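Local coordinates for protein phosphoserine phosphatase RsbX (Bacillus subtilis, PDB 3W40) that dephosphorylates the phosphoserine protein RsbS and acts as a negative regulator of the stress sigma factor sigma-B, at residues S91-N96 / F151-D156. Sequence-based numbering, arbitrary orientation. Where two conformers were deposited one is given.
Sequences SILKIN and FIIHTD. With MG (magnesium ion), chain C.
Leu-93 lays its CD2 methyl over one face of the Phe-151 ring, displaced toward the rim, in a CH-pi contact 4.1 Å from CD2 to the ring centroid. CD1 of Ile-95 reaches the same ring obliquely, 3.8 Å from CE2 of Phe-151. With CG of Phe-151 between its backbone N and carbonyl carbon (chi1 69°), the ring extends toward strand 88-96, where both side chains meet it. Two residues on from Phe-151, CD1 of Ile-153 lies 3.9 Å from CB of Leu-93 and equally near its CD2, while the CG2 branch of Ile-153 approaches CB of Ser-91 at 4.2 Å. The contact is thus apolar and buried; the hydroxyl of Ser-91 is hydrogen-bonded to those of Ser-106 and Tyr-104.

At the strand end, ND1 of His-154 donates a nearly straight hydrogen bond of 2.9 Å to O of Thr-155, in the imidazole plane but above the carbonyl plane, fixing the imidazole against the loop leading to Asp-156. There OD1 of Asp-156 binds magnesium at 2.0 Å, and OD2 accepts a hydrogen bond from one of three metal-bound waters; Asp-44 and Asp-189 also bind the ion, an acidic metal site as in PPM-type phosphatases.

The strand segments pack face to face through their side chains, axes 9.0 Å apart at closest approach and directions 152° apart, in opposing sheets of the PP2C-like beta sandwich. Strand 88-96 is paired with 37-45 and 101-107 and backed through Ile-92 by helix 71-81, whereas strand 150-154 lies between 111-115 and 191-198.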
ATOM      1  N   SER A  91       1.323  -1.373   5.364  1.00  5.72           N
ATOM      2  CA  SER A  91       2.356  -1.887   4.470  1.00  7.12           C
ATOM      3  C   SER A  91       3.167  -0.728   3.943  1.00  5.68           C
ATOM      4  O   SER A  91       2.590   0.367   3.624  1.00  7.31           O
ATOM      5  CB  SER A  91       1.766  -2.578   3.252  1.00  8.92           C
ATOM      6  OG  SER A  91       1.026  -3.694   3.728  1.00 12.43           O
ATOM      7  N   ILE A  92       4.481  -0.916   3.913  1.00  5.86           N
ATOM      8  CA  ILE A  92       5.376   0.144   3.450  1.00  6.08           C
ATOM      9  C   ILE A  92       6.270  -0.396   2.356  1.00  5.86           C
ATOM     10  O   ILE A  92       6.878  -1.478   2.508  1.00  5.98           O
ATOM     11  CB  ILE A  92       6.271   0.674   4.585  1.00  6.91           C
ATOM     12  CG1 ILE A  92       5.369   1.252   5.685  1.00 11.39           C
ATOM     13  CG2 ILE A  92       7.144   1.910   4.088  1.00  9.41           C
ATOM     14  CD1 ILE A  92       6.118   1.763   6.935  1.00 16.84           C
ATOM     15  N   LEU A  93       6.365   0.321   1.231  1.00  5.52           N
ATOM     16  CA  LEU A  93       7.131  -0.116   0.076  1.00  5.80           C
ATOM     17  C   LEU A  93       8.117   1.012  -0.343  1.00  5.27           C
ATOM     18  O   LEU A  93       7.744   2.186  -0.484  1.00  6.37           O
ATOM     19  CB  LEU A  93       6.173  -0.336  -1.089  1.00  5.28           C
ATOM     20  CG  LEU A  93       6.801  -0.681  -2.427  1.00  5.29           C
ATOM     21  CD1 LEU A  93       7.553  -2.010  -2.420  1.00  7.16           C
ATOM     22  CD2 LEU A  93       5.788  -0.671  -3.545  1.00  6.22           C
ATOM     23  N   LYS A  94       9.388   0.669  -0.536  1.00  6.13           N
ATOM     24  CA  LYS A  94      10.339   1.602  -1.101  0.50  5.90           C
ATOM     25  C   LYS A  94      10.921   0.984  -2.379  1.00  6.41           C
ATOM     26  O   LYS A  94      11.157  -0.238  -2.449  1.00  6.81           O
ATOM     27  CB  LYS A  94      11.469   1.945  -0.122  0.50  6.68           C
ATOM     28  CG  LYS A  94      11.056   2.927   0.962  0.50  8.88           C
ATOM     29  CD  LYS A  94      12.153   3.113   2.028  0.50 11.86           C
ATOM     30  CE  LYS A  94      13.420   3.627   1.361  0.50 15.73           C
ATOM     31  NZ  LYS A  94      13.540   5.096   1.549  0.50 18.09           N
ATOM     32  N   ILE A  95      11.174   1.816  -3.391  1.00  6.29           N
ATOM     33  CA  ILE A  95      11.764   1.350  -4.671  1.00  5.21           C
ATOM     34  C   ILE A  95      12.899   2.277  -5.010  1.00  6.62           C
ATOM     35  O   ILE A  95      12.745   3.501  -4.997  1.00  9.00           O
ATOM     36  CB  ILE A  95      10.706   1.351  -5.788  1.00  8.93           C
ATOM     37  CG1 ILE A  95       9.512   0.463  -5.408  1.00  9.49           C
ATOM     38  CG2 ILE A  95      11.328   0.916  -7.078  1.00 10.46           C
ATOM     39  CD1 ILE A  95       8.338   0.467  -6.430  1.00 13.62           C
ATOM     40  N   ASN A  96      13.999   1.667  -5.398  1.00  7.02           N
ATOM     41  CA  ASN A  96      15.141   2.381  -5.969  1.00  7.81           C
ATOM     42  C   ASN A  96      15.167   2.072  -7.471  1.00  8.07           C
ATOM     43  O   ASN A  96      15.336   0.924  -7.882  1.00  8.39           O
ATOM     44  CB  ASN A  96      16.470   2.017  -5.313  1.00  9.59           C
ATOM     45  CG  ASN A  96      17.620   2.785  -5.943  1.00 10.65           C
ATOM     46  OD1 ASN A  96      18.049   2.486  -7.049  1.00 12.61           O
ATOM     47  ND2 ASN A  96      18.097   3.818  -5.231  1.00 16.72           N
ATOM     48  N   PHE A 151       2.277  -3.562  -9.902  1.00  4.16           N
ATOM     49  CA  PHE A 151       1.921  -3.934  -8.565  1.00  5.57           C
ATOM     50  C   PHE A 151       0.688  -3.231  -8.016  1.00  4.80           C
ATOM     51  O   PHE A 151       0.275  -2.186  -8.553  1.00  5.35           O
ATOM     52  CB  PHE A 151       3.118  -3.740  -7.593  1.00  6.87           C
ATOM     53  CG  PHE A 151       3.483  -2.295  -7.345  1.00  6.08           C
ATOM     54  CD1 PHE A 151       2.805  -1.508  -6.450  1.00  6.01           C
ATOM     55  CD2 PHE A 151       4.515  -1.710  -8.065  1.00  8.59           C
ATOM     56  CE1 PHE A 151       3.155  -0.126  -6.193  1.00  6.66           C
ATOM     57  CE2 PHE A 151       4.921  -0.362  -7.816  1.00  6.67           C
ATOM     58  CZ  PHE A 151       4.180   0.419  -6.863  1.00  6.86           C
ATOM     59  N   ILE A 152       0.150  -3.796  -6.948  1.00  4.58           N
ATOM     60  CA  ILE A 152      -0.907  -3.190  -6.182  1.00  4.65           C
ATOM     61  C   ILE A 152      -0.610  -3.355  -4.692  1.00  4.49           C
ATOM     62  O   ILE A 152      -0.159  -4.420  -4.276  1.00  5.32           O
ATOM     63  CB  ILE A 152      -2.275  -3.755  -6.521  1.00  5.23           C
ATOM     64  CG1 ILE A 152      -3.420  -2.928  -5.884  1.00  6.54           C
ATOM     65  CG2 ILE A 152      -2.380  -5.221  -6.244  1.00  6.74           C
ATOM     66  CD1 ILE A 152      -4.799  -3.302  -6.390  1.00  7.40           C
ATOM     67  N   ILE A 153      -0.972  -2.344  -3.914  1.00  5.27           N
ATOM     68  CA  ILE A 153      -1.073  -2.412  -2.489  1.00  5.13           C
ATOM     69  C   ILE A 153      -2.514  -2.030  -2.142  1.00  4.74           C
ATOM     70  O   ILE A 153      -2.965  -0.989  -2.613  1.00  5.92           O
ATOM     71  CB  ILE A 153      -0.105  -1.444  -1.734  1.00  6.17           C
ATOM     72  CG1 ILE A 153       1.364  -1.701  -2.138  1.00  7.55           C
ATOM     73  CG2 ILE A 153      -0.357  -1.593  -0.201  1.00  5.24           C
ATOM     74  CD1 ILE A 153       2.352  -0.593  -1.658  1.00 12.58           C
ATOM     75  N   HIS A 154      -3.232  -2.850  -1.348  1.00  4.93           N
ATOM     76  CA  HIS A 154      -4.629  -2.529  -1.111  1.00  5.47           C
ATOM     77  C   HIS A 154      -5.081  -2.907   0.302  1.00  5.68           C
ATOM     78  O   HIS A 154      -4.572  -3.881   0.887  1.00  5.82           O
ATOM     79  CB  HIS A 154      -5.526  -3.187  -2.161  1.00  7.00           C
ATOM     80  CG  HIS A 154      -5.625  -4.681  -2.077  1.00  5.77           C
ATOM     81  ND1 HIS A 154      -6.477  -5.331  -1.199  1.00  8.22           N
ATOM     82  CD2 HIS A 154      -5.005  -5.657  -2.791  1.00  7.87           C
ATOM     83  CE1 HIS A 154      -6.413  -6.633  -1.424  1.00  8.52           C
ATOM     84  NE2 HIS A 154      -5.510  -6.858  -2.359  1.00  8.55           N
ATOM     85  N   THR A 155      -6.039  -2.124   0.844  1.00  4.97           N
ATOM     86  CA  THR A 155      -6.662  -2.454   2.091  1.00  5.52           C
ATOM     87  C   THR A 155      -7.687  -3.570   1.865  1.00  6.39           C
ATOM     88  O   THR A 155      -8.088  -3.930   0.739  1.00  6.34           O
ATOM     89  CB  THR A 155      -7.291  -1.229   2.782  1.00  6.42           C
ATOM     90  OG1 THR A 155      -8.296  -0.702   1.937  1.00  7.84           O
ATOM     91  CG2 THR A 155      -6.228  -0.271   3.099  1.00  7.98           C
ATOM     92  N   ASP A 156      -8.187  -4.039   2.985  1.00  6.61           N
ATOM     93  CA  ASP A 156      -9.189  -5.132   2.982  1.00  7.29           C
ATOM     94  C   ASP A 156     -10.548  -4.766   2.416  1.00  8.63           C
ATOM     95  O   ASP A 156     -11.355  -5.636   2.176  1.00 12.06           O
ATOM     96  CB  ASP A 156      -9.325  -5.798   4.338  1.00  6.53           C
ATOM     97  CG  ASP A 156      -9.826  -4.841   5.420  1.00  6.25           C
ATOM     98  OD1 ASP A 156     -10.113  -3.653   5.154  1.00  8.13           O
ATOM     99  OD2 ASP A 156     -10.044  -5.334   6.573  1.00  7.73           O
TER
HETATM  100 MG    MG C 201     -10.744  -2.021   6.137  1.00  7.08          MG
HETATM  101  O   HOH W   1     -11.178  -3.274   7.820  1.00 10.99           O
HETATM  102  O   HOH W   2     -11.618  -0.549   7.319  1.00 10.98           O
HETATM  103  O   HOH W   3     -10.297  -0.686   4.622  1.00  7.19           O